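PDB 1WVG: CDP-glucose 4,6-dehydratase from Salmonella enterica subsp. enterica serovar Typhi, which catalyses the NAD-dependent dehydration of CDP-D-glucose to CDP-4-dehydro-6-deoxy-D-glucose in the synthesis of lipopolysaccharide O-antigen sugars. Local coordinates for residues A[134-139]-A[190-195]; A[309-312]-A[316-319]; A[240-245]-A[260-265]. One frame throughout, in Å; residues are numbered along the deposited sequence.

Interaction 1: residues A[134-139]-A[190-195]. With CXY (cytidine-5'-diphospho-beta-D-xylose), chain D.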
loop_
_atom_site.group_PDB
_atom_site.type_symbol
_atom_site.label_atom_id
_atom_site.label_comp_id
_atom_site.label_asym_id
_atom_site.label_seq_id
_atom_site.Cartn_x
_atom_site.Cartn_y
_atom_site.Cartn_z
ATOM N N LYS A 134 3.118 10.164 17.095
ATOM C CA LYS A 134 1.840 10.531 16.511
ATOM C C LYS A 134 1.902 11.038 15.089
ATOM O O LYS A 134 0.883 11.426 14.526
ATOM C CB LYS A 134 1.143 11.556 17.385
ATOM C CG LYS A 134 1.042 10.971 18.772
ATOM C CD LYS A 134 -0.210 11.352 19.518
ATOM C CE LYS A 134 0.019 11.290 21.026
ATOM N NZ LYS A 134 0.706 10.058 21.448
ATOM N N CYS A 135 3.075 11.054 14.493
ATOM C CA CYS A 135 3.185 11.545 13.108
ATOM C C CYS A 135 2.498 10.666 12.059
ATOM O O CYS A 135 2.077 11.123 10.963
ATOM C CB CYS A 135 4.659 11.823 12.695
ATOM S SG CYS A 135 5.677 10.312 12.580
ATOM N N TYR A 136 2.414 9.361 12.379
ATOM C CA TYR A 136 1.846 8.411 11.430
ATOM C C TYR A 136 0.341 8.470 11.337
ATOM O O TYR A 136 -0.367 8.596 12.326
ATOM C CB TYR A 136 2.215 6.955 11.818
ATOM C CG TYR A 136 3.707 6.625 11.801
ATOM C CD1 TYR A 136 4.417 6.463 12.998
ATOM C CD2 TYR A 136 4.404 6.444 10.604
ATOM C CE1 TYR A 136 5.783 6.162 13.004
ATOM C CE2 TYR A 136 5.769 6.140 10.593
ATOM C CZ TYR A 136 6.466 5.984 11.795
ATOM O OH TYR A 136 7.814 5.699 11.795
ATOM N N ASP A 137 -0.156 8.299 10.133
ATOM C CA ASP A 137 -1.590 8.227 9.975
ATOM C C ASP A 137 -2.014 7.035 10.842
ATOM O O ASP A 137 -1.478 5.946 10.637
ATOM C CB ASP A 137 -1.802 7.897 8.476
ATOM C CG ASP A 137 -3.245 7.729 8.178
ATOM O OD1 ASP A 137 -4.095 8.316 8.799
ATOM O OD2 ASP A 137 -3.487 6.837 7.268
ATOM N N ASN A 138 -2.908 7.209 11.820
ATOM C CA ASN A 138 -3.312 6.106 12.708
ATOM C C ASN A 138 -4.438 5.209 12.167
ATOM O O ASN A 138 -5.587 5.617 12.081
ATOM C CB ASN A 138 -3.556 6.595 14.153
ATOM C CG ASN A 138 -3.576 5.466 15.193
ATOM O OD1 ASN A 138 -4.038 4.351 14.910
ATOM N ND2 ASN A 138 -3.022 5.706 16.389
ATOM N N ARG A 139 -4.106 3.977 11.761
ATOM C CA ARG A 139 -5.072 3.050 11.205
ATOM C C ARG A 139 -5.825 2.284 12.278
ATOM O O ARG A 139 -6.690 1.448 11.990
ATOM C CB ARG A 139 -4.322 2.084 10.338
ATOM C CG ARG A 139 -3.496 2.882 9.356
ATOM C CD ARG A 139 -4.319 3.220 8.130
ATOM N NE ARG A 139 -5.393 2.250 7.972
ATOM C CZ ARG A 139 -5.371 1.283 7.067
ATOM N NH1 ARG A 139 -4.347 1.139 6.228
ATOM N NH2 ARG A 139 -6.391 0.431 7.012
ATOM N N SER A 190 15.150 12.446 11.536
ATOM C CA SER A 190 13.846 12.640 12.191
ATOM C C SER A 190 13.677 11.434 13.052
ATOM O O SER A 190 13.813 10.319 12.588
ATOM C CB SER A 190 12.653 12.790 11.280
ATOM O OG SER A 190 12.716 14.085 10.695
ATOM N N VAL A 191 13.482 11.677 14.338
ATOM C CA VAL A 191 13.384 10.625 15.304
ATOM C C VAL A 191 12.002 10.624 15.914
ATOM O O VAL A 191 11.483 11.671 16.295
ATOM C CB VAL A 191 14.506 10.767 16.327
ATOM C CG1 VAL A 191 15.819 10.536 15.590
ATOM C CG2 VAL A 191 14.467 12.204 16.784
ATOM N N ARG A 192 11.417 9.434 15.947
ATOM C CA ARG A 192 10.072 9.254 16.424
ATOM C C ARG A 192 10.061 8.381 17.622
ATOM O O ARG A 192 10.223 7.142 17.495
ATOM C CB ARG A 192 9.185 8.633 15.332
ATOM C CG ARG A 192 9.449 9.309 14.008
ATOM C CD ARG A 192 9.097 8.460 12.808
ATOM N NE ARG A 192 9.503 9.223 11.644
ATOM C CZ ARG A 192 9.523 8.766 10.402
ATOM N NH1 ARG A 192 9.109 7.522 10.116
ATOM N NH2 ARG A 192 9.963 9.589 9.418
ATOM N N ALA A 193 9.847 9.007 18.784
ATOM C CA ALA A 193 9.849 8.189 19.998
ATOM C C ALA A 193 8.480 7.714 20.378
ATOM O O ALA A 193 7.504 8.093 19.735
ATOM C CB ALA A 193 10.461 8.935 21.151
ATOM N N GLY A 194 8.438 6.873 21.415
ATOM C CA GLY A 194 7.187 6.357 21.945
ATOM C C GLY A 194 6.607 7.368 22.963
ATOM O O GLY A 194 6.724 8.589 22.790
ATOM N N ASN A 195 5.952 6.850 24.010
ATOM C CA ASN A 195 5.386 7.655 25.078
ATOM C C ASN A 195 6.381 7.592 26.215
ATOM O O ASN A 195 6.491 6.536 26.815
ATOM C CB ASN A 195 4.040 7.104 25.555
ATOM C CG ASN A 195 2.922 7.673 24.708
ATOM O OD1 ASN A 195 2.991 7.623 23.474
ATOM N ND2 ASN A 195 1.866 8.187 25.338
HETATM O O1B CXY D . -0.207 9.665 24.078
HETATM P PB CXY D . -0.251 11.093 24.584
HETATM O O2B CXY D . -1.532 11.818 24.268
HETATM O "O1'" CXY D . 1.028 11.927 23.973
HETATM O O3A CXY D . 0.002 10.779 26.076
HETATM P PA CXY D . -0.972 10.882 27.399
HETATM O O1A CXY D . -0.096 10.512 28.543
HETATM O O2A CXY D . -1.583 12.224 27.506
HETATM O O5D CXY D . -2.093 9.807 27.051
HETATM C C5D CXY D . -1.756 8.418 27.178
HETATM C C4D CXY D . -3.033 7.613 27.177
HETATM O O4D CXY D . -3.528 7.572 28.538
HETATM C C3D CXY D . -4.176 8.093 26.283
HETATM O O3D CXY D . -5.008 7.034 25.687
HETATM C C2D CXY D . -4.943 8.919 27.332
HETATM O O2D CXY D . -6.297 9.067 26.897
HETATM C C1D CXY D . -4.859 7.993 28.524
HETATM N N1 CXY D . -5.139 8.651 29.804
HETATM C C6 CXY D . -4.341 9.696 30.242
HETATM C C5 CXY D . -4.536 10.302 31.386
HETATM C C4 CXY D . -5.607 9.932 32.246
HETATM N N3 CXY D . -6.373 8.859 31.761
HETATM C C2 CXY D . -6.200 8.191 30.560
HETATM N N4 CXY D . -5.887 10.460 33.316
HETATM O O2 CXY D . -6.931 7.268 30.185
HETATM C "C1'" CXY D . 2.211 11.788 24.740
HETATM C "C2'" CXY D . 2.875 13.143 24.734
HETATM C "C3'" CXY D . 3.185 13.464 23.284
HETATM C "C4'" CXY D . 4.108 12.400 22.691
HETATM C "C5'" CXY D . 3.470 11.025 22.842
HETATM O "O2'" CXY D . 2.003 14.170 25.253
HETATM O "O3'" CXY D . 3.893 14.717 23.215
HETATM O "O4'" CXY D . 4.377 12.692 21.322
HETATM O "O5'" CXY D . 3.119 10.776 24.206
#
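The ring of Y136 and the guanidinium group of R192 stand almost perpendicular, their planes 83° apart, and meet where the phenol oxygen reaches the guanidinium rim. Y136 OH lies close to the guanidinium plane, where the N-H groups point, and R192 NH1 donates to it over 2.8 Å with an N-H...O angle of 163°. One face of the tyrosine ring is covered from within its own segment by the sulfur of C135, which sits 4.0 Å above the ring plane over its centre. This thiol also touches the methylenes of R192, SG to CD being 3.9 Å. C135 SG takes the cramped site between backbone N and carbonyl carbon (chi1 67°), which sets the sulfur over the ring and in the corner against R192 CD. A long, straight chain from CG to NE lets R192 carry its charge from the strand to the tyrosine. The buried charge is met by E165, in a salt bridge with NH2, and by E147 O at NH1. Y136 OH has a second partner of its own in N261 OD1.

At the other end the segments converge on the substrate analogue CDP-xylose. K134 NZ donates to CXY O1B at 2.8 Å, and N195 ND2 reaches the same phosphate oxygen, also at 2.8 Å. Lysine suits the place by its charge, asparagine by its N-H donor.

In the fold, 134-139 belongs to the loop after strand 126-130, while 190-195 lies on strand 187-197, which pairs with 126-130 and 259-262; helix 156-175 covers K134 and C135, and helix 236-251 packs on V191 and A193.

Interaction 2: residues A[309-312]-A[316-319]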
loop_
_atom_site.group_PDB
_atom_site.type_symbol
_atom_site.label_atom_id
_atom_site.label_comp_id
_atom_site.label_asym_id
_atom_site.label_seq_id
_atom_site.Cartn_x
_atom_site.Cartn_y
_atom_site.Cartn_z
ATOM N N LYS A 309 14.244 -1.299 12.358
ATOM C CA LYS A 309 15.256 -0.513 11.659
ATOM C C LYS A 309 16.377 -0.001 12.563
ATOM O O LYS A 309 17.579 -0.092 12.262
ATOM C CB LYS A 309 14.612 0.580 10.810
ATOM C CG LYS A 309 15.530 1.438 9.949
ATOM C CD LYS A 309 14.754 2.659 9.421
ATOM C CE LYS A 309 15.561 3.598 8.545
ATOM N NZ LYS A 309 14.738 4.592 7.821
ATOM N N ALA A 310 16.003 0.562 13.698
ATOM C CA ALA A 310 17.038 1.021 14.631
ATOM C C ALA A 310 17.741 -0.205 15.210
ATOM O O ALA A 310 18.967 -0.199 15.419
ATOM C CB ALA A 310 16.444 1.795 15.798
ATOM N N ASN A 311 16.983 -1.284 15.501
ATOM C CA ASN A 311 17.638 -2.432 16.070
ATOM C C ASN A 311 18.730 -2.943 15.155
ATOM O O ASN A 311 19.882 -3.121 15.573
ATOM C CB ASN A 311 16.680 -3.577 16.361
ATOM C CG ASN A 311 15.582 -3.205 17.328
ATOM O OD1 ASN A 311 14.484 -3.793 17.268
ATOM N ND2 ASN A 311 15.861 -2.257 18.233
ATOM N N MET A 312 18.348 -3.195 13.907
ATOM C CA MET A 312 19.291 -3.703 12.912
ATOM C C MET A 312 20.280 -2.683 12.429
ATOM O O MET A 312 21.465 -2.925 12.380
ATOM C CB MET A 312 18.693 -4.083 11.551
ATOM C CG MET A 312 17.300 -4.623 11.543
ATOM S SD MET A 312 16.997 -5.855 12.811
ATOM C CE MET A 312 15.648 -6.743 11.973
ATOM N N TRP A 316 20.558 -0.383 17.898
ATOM C CA TRP A 316 20.094 0.160 19.168
ATOM C C TRP A 316 18.984 -0.680 19.784
ATOM O O TRP A 316 18.058 -1.089 19.102
ATOM C CB TRP A 316 19.618 1.635 18.959
ATOM C CG TRP A 316 18.873 2.244 20.123
ATOM C CD1 TRP A 316 19.383 3.067 21.097
ATOM C CD2 TRP A 316 17.485 2.052 20.455
ATOM N NE1 TRP A 316 18.413 3.406 22.002
ATOM C CE2 TRP A 316 17.237 2.806 21.626
ATOM C CE3 TRP A 316 16.446 1.344 19.846
ATOM C CZ2 TRP A 316 15.982 2.848 22.204
ATOM C CZ3 TRP A 316 15.207 1.398 20.418
ATOM C CH2 TRP A 316 14.991 2.129 21.579
ATOM N N HIS A 317 19.076 -0.932 21.081
ATOM C CA HIS A 317 18.076 -1.717 21.775
ATOM C C HIS A 317 17.750 -1.040 23.104
ATOM O O HIS A 317 18.587 -0.287 23.628
ATOM C CB HIS A 317 18.565 -3.164 21.975
ATOM C CG HIS A 317 19.205 -3.738 20.723
ATOM N ND1 HIS A 317 18.503 -4.564 19.846
ATOM C CD2 HIS A 317 20.467 -3.582 20.207
ATOM C CE1 HIS A 317 19.331 -4.882 18.853
ATOM N NE2 HIS A 317 20.526 -4.304 19.034
ATOM N N PRO A 318 16.522 -1.261 23.617
ATOM C CA PRO A 318 16.117 -0.658 24.875
ATOM C C PRO A 318 16.711 -1.404 26.052
ATOM O O PRO A 318 16.954 -2.614 26.026
ATOM C CB PRO A 318 14.601 -0.741 24.949
ATOM C CG PRO A 318 14.137 -1.543 23.742
ATOM C CD PRO A 318 15.330 -1.678 22.823
ATOM N N ARG A 319 16.941 -0.645 27.099
ATOM C CA ARG A 319 17.535 -1.188 28.281
ATOM C C ARG A 319 16.591 -1.629 29.363
ATOM O O ARG A 319 16.797 -2.692 29.943
ATOM C CB ARG A 319 18.638 -0.299 28.832
ATOM C CG ARG A 319 19.930 -0.593 28.079
ATOM C CD ARG A 319 20.630 0.651 27.561
ATOM N NE ARG A 319 21.947 0.836 28.157
ATOM C CZ ARG A 319 22.940 1.550 27.608
ATOM N NH1 ARG A 319 22.804 2.160 26.422
ATOM N NH2 ARG A 319 24.089 1.644 28.257
#
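N311 holds CG anti to its carbonyl carbon (chi1 -60°), which carries its amide to the main chain of W316; W316 turns its own CG anti to the backbone N, which lays the indole beside A310. N311 ND2 donates to W316 O at 2.6 Å. The bond enters nearly in line with the carbonyl, at a C=O...N angle of 165°, and close to the amide plane of N311. The same oxygen receives a CA-H...O contact from N311 CA at 3.3 Å, so backbone and side chain of one residue share it. Asparagine suits the place, being short enough to reach the main chain just past the helix end, with an N-H to offer its carbonyl.

Beside this, W316 N donates to A310 O over 3.0 Å, six residues back along the chain. The small methyl of A310 lets the indole come close, A310 CB lying 4.1 Å from W316 CE3 at an oblique angle. H317 lies nearer the solvent, its imidazole plane only 9° from that of the N311 amide. The indole NE1 is hydrogen-bonded to S240, and its ring meets F262 edge-to-face.

Here helix 308-314, with a wider pi-type turn at 310-312, gives way to the loop leading to helix 322-337. Side-chain and main-chain bonds together fasten this C-terminal helix exit, a helix-loop-helix connection in the C-terminal part of an extended short-chain dehydrogenase/reductase subunit.

Interaction 3: residues A[240-245]-A[260-265]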
loop_
_atom_site.group_PDB
_atom_site.type_symbol
_atom_site.label_atom_id
_atom_site.label_comp_id
_atom_site.label_asym_id
_atom_site.label_seq_id
_atom_site.Cartn_x
_atom_site.Cartn_y
_atom_site.Cartn_z
ATOM N N SER A 240 18.671 7.968 24.401
ATOM C CA SER A 240 19.856 7.151 24.015
ATOM C C SER A 240 19.867 6.985 22.513
ATOM O O SER A 240 20.913 7.098 21.864
ATOM C CB SER A 240 19.946 5.785 24.728
ATOM O OG SER A 240 18.943 4.877 24.323
ATOM N N GLY A 241 18.666 6.726 21.977
ATOM C CA GLY A 241 18.543 6.594 20.549
ATOM C C GLY A 241 18.931 7.900 19.891
ATOM O O GLY A 241 19.724 7.907 18.933
ATOM N N TYR A 242 18.392 9.028 20.404
ATOM C CA TYR A 242 18.747 10.342 19.820
ATOM C C TYR A 242 20.266 10.596 19.870
ATOM O O TYR A 242 20.868 11.194 18.987
ATOM C CB TYR A 242 18.166 11.561 20.576
ATOM C CG TYR A 242 16.677 11.550 20.697
ATOM C CD1 TYR A 242 15.921 10.564 20.059
ATOM C CD2 TYR A 242 16.021 12.518 21.462
ATOM C CE1 TYR A 242 14.523 10.576 20.153
ATOM C CE2 TYR A 242 14.629 12.511 21.591
ATOM C CZ TYR A 242 13.872 11.545 20.924
ATOM O OH TYR A 242 12.487 11.516 21.041
ATOM N N ILE A 243 20.877 10.164 20.950
ATOM C CA ILE A 243 22.277 10.435 21.139
ATOM C C ILE A 243 23.102 9.631 20.181
ATOM O O ILE A 243 24.054 10.140 19.575
ATOM C CB ILE A 243 22.670 10.180 22.593
ATOM C CG1 ILE A 243 22.275 11.370 23.430
ATOM C CG2 ILE A 243 24.155 9.915 22.798
ATOM C CD1 ILE A 243 22.150 10.935 24.886
ATOM N N VAL A 244 22.705 8.377 20.059
ATOM C CA VAL A 244 23.407 7.455 19.170
ATOM C C VAL A 244 23.375 7.913 17.726
ATOM O O VAL A 244 24.395 7.900 17.013
ATOM C CB VAL A 244 22.937 6.024 19.317
ATOM C CG1 VAL A 244 23.384 5.242 18.083
ATOM C CG2 VAL A 244 23.509 5.427 20.607
ATOM N N VAL A 245 22.208 8.380 17.301
ATOM C CA VAL A 245 22.136 8.821 15.929
ATOM C C VAL A 245 22.951 10.042 15.731
ATOM O O VAL A 245 23.559 10.195 14.684
ATOM C CB VAL A 245 20.739 8.988 15.321
ATOM C CG1 VAL A 245 19.915 7.733 15.535
ATOM C CG2 VAL A 245 20.068 10.127 16.051
ATOM N N TRP A 260 13.786 7.531 11.951
ATOM C CA TRP A 260 14.007 6.436 12.858
ATOM C C TRP A 260 12.986 6.384 13.979
ATOM O O TRP A 260 12.750 7.425 14.592
ATOM C CB TRP A 260 15.406 6.637 13.515
ATOM C CG TRP A 260 16.538 6.684 12.497
ATOM C CD1 TRP A 260 17.069 7.788 11.902
ATOM C CD2 TRP A 260 17.246 5.547 11.972
ATOM N NE1 TRP A 260 18.077 7.404 11.072
ATOM C CE2 TRP A 260 18.200 6.043 11.082
ATOM C CE3 TRP A 260 17.177 4.164 12.220
ATOM C CZ2 TRP A 260 19.073 5.181 10.418
ATOM C CZ3 TRP A 260 18.046 3.312 11.586
ATOM C CH2 TRP A 260 18.966 3.844 10.688
ATOM N N ASN A 261 12.430 5.192 14.262
ATOM C CA ASN A 261 11.519 4.985 15.388
ATOM C C ASN A 261 12.360 4.503 16.581
ATOM O O ASN A 261 13.272 3.639 16.437
ATOM C CB ASN A 261 10.498 3.826 15.174
ATOM C CG ASN A 261 9.437 4.070 14.147
ATOM O OD1 ASN A 261 9.178 5.241 13.800
ATOM N ND2 ASN A 261 8.853 2.968 13.648
ATOM N N PHE A 262 12.028 4.994 17.784
ATOM C CA PHE A 262 12.705 4.551 19.023
ATOM C C PHE A 262 11.607 4.169 19.999
ATOM O O PHE A 262 10.943 5.016 20.547
ATOM C CB PHE A 262 13.639 5.625 19.644
ATOM C CG PHE A 262 14.830 5.891 18.759
ATOM C CD1 PHE A 262 15.026 7.121 18.143
ATOM C CD2 PHE A 262 15.768 4.892 18.520
ATOM C CE1 PHE A 262 16.134 7.337 17.320
ATOM C CE2 PHE A 262 16.866 5.070 17.675
ATOM C CZ PHE A 262 17.045 6.313 17.069
ATOM N N GLY A 263 11.338 2.903 20.184
ATOM C CA GLY A 263 10.270 2.550 21.081
ATOM C C GLY A 263 10.745 1.355 21.862
ATOM O O GLY A 263 11.888 0.888 21.663
ATOM N N PRO A 264 9.841 0.901 22.736
ATOM C CA PRO A 264 10.034 -0.243 23.604
ATOM C C PRO A 264 9.864 -1.549 22.862
ATOM O O PRO A 264 9.420 -1.559 21.689
ATOM C CB PRO A 264 8.799 -0.238 24.520
ATOM C CG PRO A 264 7.712 0.536 23.791
ATOM C CD PRO A 264 8.468 1.469 22.867
ATOM N N ARG A 265 10.169 -2.645 23.588
ATOM C CA ARG A 265 9.964 -3.957 22.997
ATOM C C ARG A 265 8.466 -4.153 22.971
ATOM O O ARG A 265 7.700 -3.673 23.812
ATOM C CB ARG A 265 10.671 -5.128 23.697
ATOM C CG ARG A 265 11.999 -4.741 24.351
ATOM C CD ARG A 265 13.097 -5.806 24.256
ATOM N NE ARG A 265 14.368 -5.396 24.877
ATOM C CZ ARG A 265 15.611 -5.588 24.387
ATOM N NH1 ARG A 265 15.837 -6.226 23.216
ATOM N NH2 ARG A 265 16.664 -5.132 25.097
#
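G241 and F262 bring a helix onto the sheet within a beta-alpha-beta crossover of the Rossmann-like fold: strand 232-234 leads through helix 236-251 and the short helix 253-256 to strand 259-262, and both strands run parallel to strand 187-197. The short helical and strand segments run roughly antiparallel, their directions 146° apart, with a closest axis approach of 9.4 Å.

The first kind of interaction is CH-pi. G241 CA stands over one face of the F262 ring, 3.7 Å from its centroid and 14° off the normal. Glycine lets the helix backbone itself approach the ring, and G241 CA and F262 CA are 6.4 Å apart. F262 is flat and apolar, well suited to a surface of bare main chain, and its first torsion (chi1 -67°) directs the ring at the helix.

The second kind is apolar contact between side chains. Y242 starts away from the strand but its ring comes back, so that Y242 CE1 lies 4.0 Å from F262 CD1, with the phenylalanine atom near the plane of the tyrosine ring. The aromatic part of Y242 thus packs in the core, also on V191 and A193, while its hydroxyl is hydrogen-bonded to K21 NZ. One turn along the helix from G241, branched V245 points at the strand. L314 of helix 308-314 touches both V245 and F262.

No hydrogen bond joins the segments; the helix bond from V245 N to G241 O lies within its own segment. V245 CG1 meets the phenylalanine edge-on, 3.6 Å from F262 CZ and close to the ring plane.

Interactions 1 and 3 are buried and share the central sheet, since strands 187-197 and 259-262 are neighbours in it; R192 N to W260 O, at 2.8 Å, is a probable backbone hydrogen bond between them. Their chemistry differs with place: 134-139 with 190-195 is polar and charged, ending at the bound nucleotide sugar, whereas 240-245 with 260-265 rests on CH-pi and apolar contacts, with no hydrogen bond across it. Interaction 2, partly buried and centred about 17 Å from the chain centre, relies on main-chain and amide bonds at a helix exit. It touches interaction 3, where W316 NE1 meets S240 OG, but not interaction 1, whose nearest atoms are about 7 Å away.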